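Local structure of abietadiene synthase, chloroplastic (Abies grandis, 3S9V) at residues G50-S55 with Y453-I458; G96-A101 with D444-G449; F271-A276 with L297-S302; A101-L106 with G449-M454. The protein is a largely helical plastid enzyme of the terpene synthase family, containing sequence regions that match the family's N-terminal domain and its metal-binding domain. All coordinates share one frame; numbering follows the deposited sequence.

Contact 1: residues G50-S55 with Y453-I458; sequences GETNPS and YMMPYI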
loop_
_atom_site.group_PDB
_atom_site.type_symbol
_atom_site.label_atom_id
_atom_site.label_comp_id
_atom_site.label_asym_id
_atom_site.label_seq_id
_atom_site.Cartn_x
_atom_site.Cartn_y
_atom_site.Cartn_z
ATOM N N GLY A 50 0.852 -20.855 7.184
ATOM C CA GLY A 50 2.049 -20.058 7.007
ATOM C C GLY A 50 3.322 -20.799 6.662
ATOM O O GLY A 50 3.614 -21.860 7.211
ATOM N N GLU A 51 4.088 -20.222 5.744
ATOM C CA GLU A 51 5.355 -20.799 5.336
ATOM C C GLU A 51 6.488 -19.965 5.910
ATOM O O GLU A 51 6.532 -18.748 5.728
ATOM C CB GLU A 51 5.464 -20.839 3.811
ATOM C CG GLU A 51 4.611 -21.916 3.177
ATOM C CD GLU A 51 4.919 -23.290 3.738
ATOM O OE1 GLU A 51 6.117 -23.652 3.797
ATOM O OE2 GLU A 51 3.964 -24.006 4.115
ATOM N N THR A 52 7.401 -20.624 6.607
ATOM C CA THR A 52 8.530 -19.933 7.201
ATOM C C THR A 52 9.651 -20.924 7.469
ATOM O O THR A 52 9.497 -22.129 7.279
ATOM C CB THR A 52 8.119 -19.226 8.520
ATOM O OG1 THR A 52 9.232 -18.492 9.041
ATOM C CG2 THR A 52 7.669 -20.237 9.550
ATOM N N ASN A 53 10.783 -20.403 7.914
ATOM C CA ASN A 53 11.950 -21.222 8.184
ATOM C C ASN A 53 11.976 -21.735 9.626
ATOM O O ASN A 53 11.245 -21.248 10.494
ATOM C CB ASN A 53 13.208 -20.397 7.911
ATOM C CG ASN A 53 13.333 -19.205 8.843
ATOM O OD1 ASN A 53 12.353 -18.510 9.116
ATOM N ND2 ASN A 53 14.541 -18.956 9.326
ATOM N N PRO A 54 12.822 -22.738 9.894
ATOM C CA PRO A 54 12.925 -23.287 11.242
ATOM C C PRO A 54 13.643 -22.309 12.157
ATOM O O PRO A 54 14.464 -21.511 11.704
ATOM C CB PRO A 54 13.720 -24.571 11.029
ATOM C CG PRO A 54 14.576 -24.257 9.873
ATOM C CD PRO A 54 13.652 -23.512 8.949
ATOM N N SER A 55 13.297 -22.345 13.436
ATOM C CA SER A 55 13.941 -21.494 14.431
ATOM C C SER A 55 14.785 -22.420 15.301
ATOM O O SER A 55 14.257 -23.139 16.149
ATOM C CB SER A 55 12.908 -20.776 15.298
ATOM O OG SER A 55 13.552 -20.065 16.339
ATOM N N TYR A 453 13.779 -14.679 10.802
ATOM C CA TYR A 453 12.946 -15.629 10.078
ATOM C C TYR A 453 12.675 -15.156 8.656
ATOM O O TYR A 453 12.920 -13.995 8.321
ATOM C CB TYR A 453 11.640 -15.899 10.848
ATOM C CG TYR A 453 10.698 -14.723 10.986
ATOM C CD1 TYR A 453 9.562 -14.632 10.193
ATOM C CD2 TYR A 453 10.921 -13.722 11.929
ATOM C CE1 TYR A 453 8.667 -13.580 10.336
ATOM C CE2 TYR A 453 10.020 -12.655 12.082
ATOM C CZ TYR A 453 8.891 -12.598 11.278
ATOM O OH TYR A 453 7.962 -11.578 11.405
ATOM N N MET A 454 12.192 -16.064 7.815
ATOM C CA MET A 454 11.935 -15.743 6.419
ATOM C C MET A 454 10.515 -16.096 6.008
ATOM O O MET A 454 9.968 -17.106 6.448
ATOM C CB MET A 454 12.924 -16.504 5.539
ATOM C CG MET A 454 14.350 -16.498 6.083
ATOM S SD MET A 454 15.491 -17.489 5.112
ATOM C CE MET A 454 14.537 -18.970 4.851
ATOM N N MET A 455 9.918 -15.263 5.163
ATOM C CA MET A 455 8.569 -15.523 4.701
ATOM C C MET A 455 8.578 -15.666 3.180
ATOM O O MET A 455 8.377 -14.693 2.455
ATOM C CB MET A 455 7.630 -14.395 5.137
ATOM C CG MET A 455 6.325 -14.886 5.775
ATOM S SD MET A 455 6.528 -15.578 7.428
ATOM C CE MET A 455 7.030 -14.239 8.160
ATOM N N PRO A 456 8.820 -16.895 2.685
ATOM C CA PRO A 456 8.884 -17.277 1.267
ATOM C C PRO A 456 7.738 -16.770 0.390
ATOM O O PRO A 456 7.912 -16.587 -0.818
ATOM C CB PRO A 456 8.916 -18.805 1.326
ATOM C CG PRO A 456 9.650 -19.068 2.594
ATOM C CD PRO A 456 9.031 -18.076 3.542
ATOM N N TYR A 457 6.569 -16.543 0.984
ATOM C CA TYR A 457 5.431 -16.074 0.200
ATOM C C TYR A 457 5.203 -14.567 0.241
ATOM O O TYR A 457 4.229 -14.062 -0.319
ATOM C CB TYR A 457 4.161 -16.840 0.598
ATOM C CG TYR A 457 4.262 -18.330 0.325
ATOM C CD1 TYR A 457 5.336 -18.856 -0.402
ATOM C CD2 TYR A 457 3.292 -19.215 0.788
ATOM C CE1 TYR A 457 5.442 -20.229 -0.663
ATOM C CE2 TYR A 457 3.387 -20.588 0.534
ATOM C CZ TYR A 457 4.464 -21.086 -0.191
ATOM O OH TYR A 457 4.567 -22.437 -0.447
ATOM N N ILE A 458 6.107 -13.844 0.891
ATOM C CA ILE A 458 6.015 -12.387 0.937
ATOM C C ILE A 458 7.270 -11.815 0.269
ATOM O O ILE A 458 7.188 -10.874 -0.524
ATOM C CB ILE A 458 5.932 -11.848 2.374
ATOM C CG1 ILE A 458 4.736 -12.472 3.102
ATOM C CG2 ILE A 458 5.786 -10.331 2.336
ATOM C CD1 ILE A 458 4.624 -12.075 4.560
#
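Asn53 and Met454 are joined by a hydrogen bond in this loop-on-loop contact of a helical terpene synthase, where two irregular segments, 50-55 and 453-458, run past each other in roughly opposite directions. Met454 N donates to Asn53 OD1 at 2.8 Å with an N-H...O angle of 154°, approaching from well above the amide plane, 61° out of it. The Asn53 amide is held at its other end too, since ND2 bonds to Glu95. Thr52 adds a second polar approach: with its hydroxyl anti to the backbone N (chi1 -177°), OG1 comes within 3.0 Å of Met454 O. The same carbonyl oxygen receives a CA-H...O contact from Thr52 CA at 3.3 Å.

Van der Waals contacts flank these. Met454 turns at its third torsion and brings CE to 3.6 Å from Asn53 CB. Met455 SD and Pro456 CD lie beside Glu51 O, the proline carbon 3.4 Å from it. Glu51 crosses Tyr457 at a slant, its carboxylate reaching on to a salt bridge with Lys257. Over one face of the Tyr457 ring, Glu51 CB stands 4.1 Å from the centroid in a CH-pi contact, and Glu51 CG nears the rim at CE2.

Contact 2: residues G96-A101 with D444-G449; sequences GFYFLA and DDVWLG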
loop_
_atom_site.group_PDB
_atom_site.type_symbol
_atom_site.label_atom_id
_atom_site.label_comp_id
_atom_site.label_asym_id
_atom_site.label_seq_id
_atom_site.Cartn_x
_atom_site.Cartn_y
_atom_site.Cartn_z
ATOM N N GLY A 96 21.247 -19.640 8.194
ATOM C CA GLY A 96 22.444 -19.492 7.385
ATOM C C GLY A 96 22.278 -18.434 6.304
ATOM O O GLY A 96 23.200 -17.662 6.031
ATOM N N PHE A 97 21.096 -18.396 5.696
ATOM C CA PHE A 97 20.798 -17.440 4.636
ATOM C C PHE A 97 21.184 -15.999 4.967
ATOM O O PHE A 97 21.626 -15.253 4.096
ATOM C CB PHE A 97 19.307 -17.472 4.300
ATOM C CG PHE A 97 18.914 -16.505 3.215
ATOM C CD1 PHE A 97 19.125 -16.819 1.876
ATOM C CD2 PHE A 97 18.370 -15.267 3.533
ATOM C CE1 PHE A 97 18.802 -15.914 0.874
ATOM C CE2 PHE A 97 18.044 -14.354 2.536
ATOM C CZ PHE A 97 18.260 -14.679 1.204
ATOM N N TYR A 98 21.005 -15.604 6.223
ATOM C CA TYR A 98 21.314 -14.242 6.639
ATOM C C TYR A 98 21.974 -14.197 8.014
ATOM O O TYR A 98 21.384 -14.589 9.024
ATOM C CB TYR A 98 20.035 -13.410 6.667
ATOM C CG TYR A 98 20.270 -11.957 6.981
ATOM C CD1 TYR A 98 20.475 -11.031 5.961
ATOM C CD2 TYR A 98 20.295 -11.507 8.302
ATOM C CE1 TYR A 98 20.694 -9.687 6.248
ATOM C CE2 TYR A 98 20.517 -10.166 8.601
ATOM C CZ TYR A 98 20.713 -9.261 7.571
ATOM O OH TYR A 98 20.918 -7.929 7.860
ATOM N N PHE A 99 23.194 -13.682 8.053
ATOM C CA PHE A 99 23.934 -13.610 9.295
ATOM C C PHE A 99 23.603 -12.425 10.191
ATOM O O PHE A 99 23.729 -11.268 9.788
ATOM C CB PHE A 99 25.436 -13.586 9.016
ATOM C CG PHE A 99 26.277 -13.585 10.260
ATOM C CD1 PHE A 99 26.728 -14.782 10.806
ATOM C CD2 PHE A 99 26.582 -12.388 10.910
ATOM C CE1 PHE A 99 27.474 -14.789 11.986
ATOM C CE2 PHE A 99 27.325 -12.381 12.089
ATOM C CZ PHE A 99 27.772 -13.584 12.629
ATOM N N LEU A 100 23.187 -12.730 11.415
ATOM C CA LEU A 100 22.902 -11.709 12.414
ATOM C C LEU A 100 23.582 -12.248 13.665
ATOM O O LEU A 100 23.257 -13.338 14.139
ATOM C CB LEU A 100 21.399 -11.549 12.654
ATOM C CG LEU A 100 21.060 -10.409 13.631
ATOM C CD1 LEU A 100 21.428 -9.046 13.018
ATOM C CD2 LEU A 100 19.582 -10.450 13.975
ATOM N N ALA A 101 24.548 -11.507 14.184
ATOM C CA ALA A 101 25.276 -11.954 15.360
ATOM C C ALA A 101 24.350 -12.388 16.495
ATOM O O ALA A 101 24.455 -13.517 16.986
ATOM C CB ALA A 101 26.233 -10.851 15.838
ATOM N N ASP A 444 14.666 -10.664 -1.229
ATOM C CA ASP A 444 15.320 -11.545 -0.282
ATOM C C ASP A 444 15.456 -10.922 1.103
ATOM O O ASP A 444 16.411 -11.179 1.816
ATOM C CB ASP A 444 16.688 -11.973 -0.832
ATOM C CG ASP A 444 17.483 -10.810 -1.368
ATOM O OD1 ASP A 444 18.431 -11.050 -2.147
ATOM O OD2 ASP A 444 17.162 -9.656 -1.007
ATOM N N ASP A 445 14.492 -10.090 1.477
ATOM C CA ASP A 445 14.513 -9.480 2.796
ATOM C C ASP A 445 14.180 -10.564 3.815
ATOM O O ASP A 445 13.464 -11.515 3.509
ATOM C CB ASP A 445 13.464 -8.365 2.921
ATOM C CG ASP A 445 13.845 -7.096 2.171
ATOM O OD1 ASP A 445 15.045 -6.738 2.145
ATOM O OD2 ASP A 445 12.932 -6.440 1.626
ATOM N N VAL A 446 14.722 -10.426 5.016
ATOM C CA VAL A 446 14.442 -11.360 6.091
ATOM C C VAL A 446 13.628 -10.568 7.100
ATOM O O VAL A 446 13.409 -9.371 6.915
ATOM C CB VAL A 446 15.724 -11.886 6.762
ATOM C CG1 VAL A 446 16.364 -12.940 5.883
ATOM C CG2 VAL A 446 16.685 -10.736 7.026
ATOM N N TRP A 447 13.175 -11.226 8.159
ATOM C CA TRP A 447 12.364 -10.553 9.163
ATOM C C TRP A 447 12.951 -10.816 10.535
ATOM O O TRP A 447 13.616 -11.829 10.745
ATOM C CB TRP A 447 10.913 -11.055 9.093
ATOM C CG TRP A 447 10.311 -10.935 7.711
ATOM C CD1 TRP A 447 10.659 -11.649 6.596
ATOM C CD2 TRP A 447 9.311 -9.995 7.288
ATOM N NE1 TRP A 447 9.944 -11.207 5.508
ATOM C CE2 TRP A 447 9.110 -10.193 5.903
ATOM C CE3 TRP A 447 8.569 -9.003 7.946
ATOM C CZ2 TRP A 447 8.196 -9.433 5.158
ATOM C CZ3 TRP A 447 7.662 -8.246 7.208
ATOM C CH2 TRP A 447 7.484 -8.469 5.824
ATOM N N LEU A 448 12.705 -9.899 11.464
ATOM C CA LEU A 448 13.233 -10.034 12.812
ATOM C C LEU A 448 12.168 -10.267 13.877
ATOM O O LEU A 448 11.297 -9.435 14.097
ATOM C CB LEU A 448 14.055 -8.794 13.178
ATOM C CG LEU A 448 14.892 -8.903 14.460
ATOM C CD1 LEU A 448 15.789 -10.131 14.378
ATOM C CD2 LEU A 448 15.726 -7.644 14.652
ATOM N N GLY A 449 12.241 -11.422 14.525
ATOM C CA GLY A 449 11.311 -11.748 15.595
ATOM C C GLY A 449 12.171 -12.160 16.774
ATOM O O GLY A 449 13.174 -11.515 17.055
#
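Asp444 meets Phe97 at the start of an apolar seam, in which segment 444-449 enters the first strand of a two-stranded antiparallel hairpin and runs beside the loop 96-101. The two segments point broadly the same way, 36° apart, and no hydrogen bond joins them. Asp444 contributes its backbone and CB, not its carboxylate: Asp444 O lies in the plane of the Phe97 ring, 3.6 Å from CE2 at its edge, while Asp444 CB is 3.7 Å from Phe97 CZ.

Val446 comes next along the chain and carries most of the contact. Its two methyl groups divide the work. CG1 fits between neighbouring aromatic residues, 3.9 Å from Phe97 CD2, near the plane of that ring, and 3.8 Å from Tyr98 CB. CG2, placed between the backbone N and the carbonyl carbon, sits over the middle of the Tyr98 ring. Its distance of 3.8 Å to the centroid, only 12° off the ring normal, defines a CH-pi contact on the ring face.

Two residues further on, Leu448 reaches Leu100 methyl to methyl, the chains crossing at about a right angle with CD1 of Leu448 3.8 Å from CD2 of Leu100.

Around the seam, Val446 also rests on Phe409, and both Val446 and Leu100 touch Val452 in the partner strand 452-453. Leu100 is the N-cap of helix 101-117, so the loop passes from these contacts directly into that helix, while Ala101 at its start packs on helix 122-136.

Contact 3: residues F271-A276 with L297-S302; sequences FERLWA and LDYVYS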
loop_
_atom_site.group_PDB
_atom_site.type_symbol
_atom_site.label_atom_id
_atom_site.label_comp_id
_atom_site.label_asym_id
_atom_site.label_seq_id
_atom_site.Cartn_x
_atom_site.Cartn_y
_atom_site.Cartn_z
ATOM N N PHE A 271 -1.113 -12.788 8.548
ATOM C CA PHE A 271 0.048 -12.021 8.155
ATOM C C PHE A 271 0.471 -12.429 6.732
ATOM O O PHE A 271 0.675 -11.579 5.864
ATOM C CB PHE A 271 1.170 -12.260 9.179
ATOM C CG PHE A 271 2.524 -11.776 8.740
ATOM C CD1 PHE A 271 2.684 -10.522 8.168
ATOM C CD2 PHE A 271 3.646 -12.576 8.926
ATOM C CE1 PHE A 271 3.940 -10.068 7.786
ATOM C CE2 PHE A 271 4.910 -12.131 8.546
ATOM C CZ PHE A 271 5.059 -10.874 7.975
ATOM N N GLU A 272 0.555 -13.728 6.479
ATOM C CA GLU A 272 0.977 -14.205 5.166
ATOM C C GLU A 272 0.038 -13.820 4.023
ATOM O O GLU A 272 0.486 -13.364 2.967
ATOM C CB GLU A 272 1.153 -15.723 5.192
ATOM C CG GLU A 272 1.604 -16.293 3.866
ATOM C CD GLU A 272 2.077 -17.724 3.974
ATOM O OE1 GLU A 272 1.235 -18.647 4.079
ATOM O OE2 GLU A 272 3.305 -17.924 3.962
ATOM N N ARG A 273 -1.263 -13.999 4.228
ATOM C CA ARG A 273 -2.235 -13.666 3.191
ATOM C C ARG A 273 -2.315 -12.178 2.874
ATOM O O ARG A 273 -2.332 -11.797 1.703
ATOM C CB ARG A 273 -3.620 -14.190 3.574
ATOM C CG ARG A 273 -3.776 -15.705 3.409
ATOM C CD ARG A 273 -5.142 -16.168 3.886
ATOM N NE ARG A 273 -5.375 -17.588 3.629
ATOM C CZ ARG A 273 -4.775 -18.579 4.283
ATOM N NH1 ARG A 273 -3.899 -18.313 5.246
ATOM N NH2 ARG A 273 -5.048 -19.835 3.969
ATOM N N LEU A 274 -2.352 -11.340 3.908
ATOM C CA LEU A 274 -2.443 -9.894 3.712
ATOM C C LEU A 274 -1.213 -9.290 3.043
ATOM O O LEU A 274 -1.328 -8.401 2.183
ATOM C CB LEU A 274 -2.701 -9.187 5.050
ATOM C CG LEU A 274 -4.096 -9.378 5.658
ATOM C CD1 LEU A 274 -4.090 -8.848 7.068
ATOM C CD2 LEU A 274 -5.168 -8.665 4.817
ATOM N N TRP A 275 -0.038 -9.773 3.436
ATOM C CA TRP A 275 1.206 -9.267 2.876
ATOM C C TRP A 275 1.432 -9.756 1.436
ATOM O O TRP A 275 1.976 -9.036 0.601
ATOM C CB TRP A 275 2.377 -9.663 3.782
ATOM C CG TRP A 275 2.799 -8.575 4.719
ATOM C CD1 TRP A 275 3.968 -7.881 4.680
ATOM C CD2 TRP A 275 2.035 -8.011 5.799
ATOM N NE1 TRP A 275 3.985 -6.915 5.658
ATOM C CE2 TRP A 275 2.810 -6.972 6.360
ATOM C CE3 TRP A 275 0.773 -8.281 6.343
ATOM C CZ2 TRP A 275 2.366 -6.199 7.439
ATOM C CZ3 TRP A 275 0.327 -7.511 7.421
ATOM C CH2 TRP A 275 1.125 -6.481 7.955
ATOM N N ALA A 276 1.004 -10.975 1.142
ATOM C CA ALA A 276 1.163 -11.509 -0.206
ATOM C C ALA A 276 0.305 -10.696 -1.166
ATOM O O ALA A 276 0.751 -10.321 -2.259
ATOM C CB ALA A 276 0.746 -12.979 -0.240
ATOM N N LEU A 297 -8.542 -13.228 0.737
ATOM C CA LEU A 297 -9.228 -12.192 1.504
ATOM C C LEU A 297 -10.501 -12.702 2.185
ATOM O O LEU A 297 -10.852 -12.225 3.269
ATOM C CB LEU A 297 -9.547 -10.985 0.612
ATOM C CG LEU A 297 -8.321 -10.214 0.095
ATOM C CD1 LEU A 297 -8.787 -9.060 -0.766
ATOM C CD2 LEU A 297 -7.482 -9.682 1.269
ATOM N N ASP A 298 -11.198 -13.653 1.558
ATOM C CA ASP A 298 -12.401 -14.230 2.164
ATOM C C ASP A 298 -11.975 -14.896 3.479
ATOM O O ASP A 298 -12.657 -14.799 4.501
ATOM C CB ASP A 298 -13.036 -15.301 1.261
ATOM C CG ASP A 298 -13.844 -14.712 0.112
ATOM O OD1 ASP A 298 -14.294 -13.548 0.216
ATOM O OD2 ASP A 298 -14.050 -15.433 -0.893
ATOM N N TYR A 299 -10.833 -15.575 3.430
ATOM C CA TYR A 299 -10.288 -16.260 4.587
ATOM C C TYR A 299 -9.993 -15.261 5.696
ATOM O O TYR A 299 -10.434 -15.439 6.832
ATOM C CB TYR A 299 -9.005 -16.995 4.201
ATOM C CG TYR A 299 -8.342 -17.720 5.354
ATOM C CD1 TYR A 299 -8.646 -19.052 5.638
ATOM C CD2 TYR A 299 -7.411 -17.065 6.171
ATOM C CE1 TYR A 299 -8.033 -19.719 6.708
ATOM C CE2 TYR A 299 -6.799 -17.716 7.238
ATOM C CZ TYR A 299 -7.111 -19.043 7.500
ATOM O OH TYR A 299 -6.482 -19.691 8.541
ATOM N N VAL A 300 -9.249 -14.207 5.365
ATOM C CA VAL A 300 -8.912 -13.201 6.362
ATOM C C VAL A 300 -10.150 -12.551 6.961
ATOM O O VAL A 300 -10.222 -12.340 8.172
ATOM C CB VAL A 300 -8.013 -12.101 5.771
ATOM C CG1 VAL A 300 -7.756 -11.006 6.822
ATOM C CG2 VAL A 300 -6.691 -12.717 5.309
ATOM N N TYR A 301 -11.127 -12.237 6.116
ATOM C CA TYR A 301 -12.351 -11.606 6.589
ATOM C C TYR A 301 -13.145 -12.525 7.526
ATOM O O TYR A 301 -13.745 -12.046 8.486
ATOM C CB TYR A 301 -13.235 -11.178 5.409
ATOM C CG TYR A 301 -14.510 -10.460 5.833
ATOM C CD1 TYR A 301 -14.456 -9.214 6.458
ATOM C CD2 TYR A 301 -15.767 -11.048 5.641
ATOM C CE1 TYR A 301 -15.620 -8.567 6.888
ATOM C CE2 TYR A 301 -16.938 -10.408 6.068
ATOM C CZ TYR A 301 -16.854 -9.170 6.690
ATOM O OH TYR A 301 -17.996 -8.540 7.123
ATOM N N SER A 302 -13.152 -13.830 7.247
ATOM C CA SER A 302 -13.873 -14.781 8.093
ATOM C C SER A 302 -13.223 -14.831 9.463
ATOM O O SER A 302 -13.748 -15.455 10.380
ATOM C CB SER A 302 -13.858 -16.188 7.489
ATOM O OG SER A 302 -12.585 -16.797 7.623
#
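Arg273 and Tyr299 stack flat on each other between two consecutive helices, 269-282 and 290-301, which form an alpha-alpha hairpin in the sequence region assigned to the N-terminal domain of terpene synthases, a member of the six-hairpin clan. The short helical segments run roughly antiparallel, at 134° between their directions, with their axes approaching to 9.7 Å.

The guanidinium and the phenol ring lie nearly parallel, face to face, their planes 18° apart and their centres separated by 3.7 Å. Arg273 CZ lies 3.6 Å from the ring centroid, over the face, which identifies a cation-pi interaction. The long directions of the two side chains nevertheless cross at about a right angle. Arg273 reaches across through an extended run from CG to NE, whereas Tyr299 has CG anti to the backbone N (chi1 179°), which carries its ring out toward helix 269-282, where the guanidinium covers one face. Both polar ends are fixed by residues outside the pair: Arg273 NH1 binds the carbonyl oxygens of Gly48 and Asp269, and Tyr299 OH bonds to Asp269 OD1. One aspartate thus steadies both partners of the stack, its main chain serving the arginine and its side chain the tyrosine.

Beside this polar layer, Val300 splits its branches between two residues. CG2 lies 3.8 Å from Arg273 CB, at the base of the arginine chain. Leu274 slants across the other branch, its CD2 4.0 Å from Val300 CG1 and 4.4 Å from Leu297 CD2.

Contact 4: residues A101-L106 with G449-M454; sequences AYDRIL and GKTVYM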
loop_
_atom_site.group_PDB
_atom_site.type_symbol
_atom_site.label_atom_id
_atom_site.label_comp_id
_atom_site.label_asym_id
_atom_site.label_seq_id
_atom_site.Cartn_x
_atom_site.Cartn_y
_atom_site.Cartn_z
ATOM N N ALA A 101 24.548 -11.507 14.184
ATOM C CA ALA A 101 25.276 -11.954 15.360
ATOM C C ALA A 101 24.350 -12.388 16.495
ATOM O O ALA A 101 24.455 -13.517 16.986
ATOM C CB ALA A 101 26.233 -10.851 15.838
ATOM N N TYR A 102 23.441 -11.506 16.907
ATOM C CA TYR A 102 22.519 -11.835 18.001
ATOM C C TYR A 102 21.815 -13.169 17.777
ATOM O O TYR A 102 21.764 -14.012 18.665
ATOM C CB TYR A 102 21.474 -10.735 18.168
ATOM C CG TYR A 102 22.033 -9.431 18.682
ATOM C CD1 TYR A 102 21.842 -8.250 17.973
ATOM C CD2 TYR A 102 22.741 -9.376 19.882
ATOM C CE1 TYR A 102 22.342 -7.038 18.440
ATOM C CE2 TYR A 102 23.246 -8.169 20.364
ATOM C CZ TYR A 102 23.041 -7.002 19.633
ATOM O OH TYR A 102 23.528 -5.798 20.083
ATOM N N ASP A 103 21.269 -13.342 16.578
ATOM C CA ASP A 103 20.566 -14.558 16.183
ATOM C C ASP A 103 21.445 -15.796 16.414
ATOM O O ASP A 103 21.031 -16.743 17.081
ATOM C CB ASP A 103 20.174 -14.434 14.699
ATOM C CG ASP A 103 19.431 -15.660 14.150
ATOM O OD1 ASP A 103 18.292 -15.938 14.586
ATOM O OD2 ASP A 103 19.989 -16.338 13.255
ATOM N N ARG A 104 22.662 -15.783 15.875
ATOM C CA ARG A 104 23.567 -16.920 16.015
ATOM C C ARG A 104 23.962 -17.262 17.451
ATOM O O ARG A 104 23.921 -18.431 17.831
ATOM C CB ARG A 104 24.831 -16.703 15.175
ATOM C CG ARG A 104 24.570 -16.580 13.675
ATOM C CD ARG A 104 23.796 -17.784 13.137
ATOM N NE ARG A 104 23.513 -17.638 11.714
ATOM C CZ ARG A 104 24.437 -17.694 10.758
ATOM N NH1 ARG A 104 25.712 -17.901 11.068
ATOM N NH2 ARG A 104 24.093 -17.525 9.489
ATOM N N ILE A 105 24.344 -16.271 18.253
ATOM C CA ILE A 105 24.724 -16.572 19.633
ATOM C C ILE A 105 23.528 -17.004 20.470
ATOM O O ILE A 105 23.681 -17.771 21.418
ATOM C CB ILE A 105 25.405 -15.375 20.341
ATOM C CG1 ILE A 105 24.484 -14.158 20.336
ATOM C CG2 ILE A 105 26.722 -15.060 19.668
ATOM C CD1 ILE A 105 25.025 -12.995 21.131
ATOM N N LEU A 106 22.340 -16.510 20.124
ATOM C CA LEU A 106 21.118 -16.875 20.841
ATOM C C LEU A 106 20.813 -18.343 20.570
ATOM O O LEU A 106 20.615 -19.132 21.492
ATOM C CB LEU A 106 19.935 -16.028 20.363
ATOM C CG LEU A 106 18.573 -16.393 20.958
ATOM C CD1 LEU A 106 18.522 -15.901 22.393
ATOM C CD2 LEU A 106 17.444 -15.759 20.148
ATOM N N GLY A 449 12.241 -11.422 14.525
ATOM C CA GLY A 449 11.311 -11.748 15.595
ATOM C C GLY A 449 12.171 -12.160 16.774
ATOM O O GLY A 449 13.174 -11.515 17.055
ATOM N N LYS A 450 11.792 -13.228 17.464
ATOM C CA LYS A 450 12.580 -13.725 18.580
ATOM C C LYS A 450 13.914 -14.115 17.933
ATOM O O LYS A 450 14.972 -14.085 18.561
ATOM C CB LYS A 450 11.903 -14.964 19.179
ATOM C CG LYS A 450 12.658 -15.635 20.321
ATOM C CD LYS A 450 12.633 -14.800 21.597
ATOM C CE LYS A 450 11.225 -14.651 22.138
ATOM N NZ LYS A 450 10.594 -15.973 22.444
ATOM N N THR A 451 13.833 -14.482 16.657
ATOM C CA THR A 451 14.998 -14.884 15.861
ATOM C C THR A 451 14.816 -14.318 14.456
ATOM O O THR A 451 13.799 -13.687 14.158
ATOM C CB THR A 451 15.078 -16.417 15.704
ATOM O OG1 THR A 451 13.984 -16.860 14.888
ATOM C CG2 THR A 451 15.004 -17.115 17.066
ATOM N N VAL A 452 15.800 -14.530 13.590
ATOM C CA VAL A 452 15.670 -14.066 12.215
ATOM C C VAL A 452 14.829 -15.113 11.486
ATOM O O VAL A 452 15.118 -16.310 11.558
ATOM C CB VAL A 452 17.033 -13.955 11.498
ATOM C CG1 VAL A 452 16.809 -13.738 10.011
ATOM C CG2 VAL A 452 17.834 -12.792 12.068
ATOM N N TYR A 453 13.779 -14.679 10.802
ATOM C CA TYR A 453 12.946 -15.629 10.078
ATOM C C TYR A 453 12.675 -15.156 8.656
ATOM O O TYR A 453 12.920 -13.995 8.321
ATOM C CB TYR A 453 11.640 -15.899 10.848
ATOM C CG TYR A 453 10.698 -14.723 10.986
ATOM C CD1 TYR A 453 9.562 -14.632 10.193
ATOM C CD2 TYR A 453 10.921 -13.722 11.929
ATOM C CE1 TYR A 453 8.667 -13.580 10.336
ATOM C CE2 TYR A 453 10.020 -12.655 12.082
ATOM C CZ TYR A 453 8.891 -12.598 11.278
ATOM O OH TYR A 453 7.962 -11.578 11.405
ATOM N N MET A 454 12.192 -16.064 7.815
ATOM C CA MET A 454 11.935 -15.743 6.419
ATOM C C MET A 454 10.515 -16.096 6.008
ATOM O O MET A 454 9.968 -17.106 6.448
ATOM C CB MET A 454 12.924 -16.504 5.539
ATOM C CG MET A 454 14.350 -16.498 6.083
ATOM S SD MET A 454 15.491 -17.489 5.112
ATOM C CE MET A 454 14.537 -18.970 4.851
HETATM O O HOH W 1 17.111 -17.801 13.081
#
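Asp103, in the first turn of helix 101-117, reaches Val452 in the second strand of a small beta-hairpin, forming a buried helix-to-hairpin contact. Its carboxylate extends anti to the backbone N (chi1 180°), which brings OD1 to 3.0 Å from Val452 N. The hydrogen bond is almost straight at the proton, 177°, yet the donor arrives from above the carboxylate plane, 57° out of it. The position of Asp103 near the N-terminal end of its helix would probably favour a negative charge.

The two side chains cross at about a right angle, and Val452 turns CG2 to Asp103 CB, 3.9 Å away. Thr451 CB also presses on Asp103 OD1, at 3.4 Å.

One turn later, Leu106 likewise has CG anti to its N and directs CD2 at the hairpin turn, 3.4 Å from Lys450 O; Thr451 CG2 lies more loosely beside it. The folded chain of Lys450 ends elsewhere: its NZ bonds to Tyr204 O and forms a salt bridge with Glu207.

A water completes the polar link, donating to Asp103 OD1 at 2.7 Å and to Val452 O at 2.9 Å.

In the fold
Contacts 1, 2 and 4 share the chain from 444 to 458: contact 2 includes the first hairpin strand, contact 4 the turn and second strand, and contact 1 the end of that strand and the loop beyond, sharing Tyr453 and Met454 with contact 4. The centres of contacts 2 and 4 lie about 7 Å apart, those of contacts 1 and 4 about 13 Å. Trp447 N and Tyr453 O, 2.8 Å apart in a probable hydrogen bond, join the strands. Contact 3 is nested in the loops closed by the other three, its centre about 16 Å from that of contact 1. Glu272 OE2 links these two, 3.0 Å from Glu51 N, while Phe271 and Trp275, which take no part in contact 3, pack against Trp447.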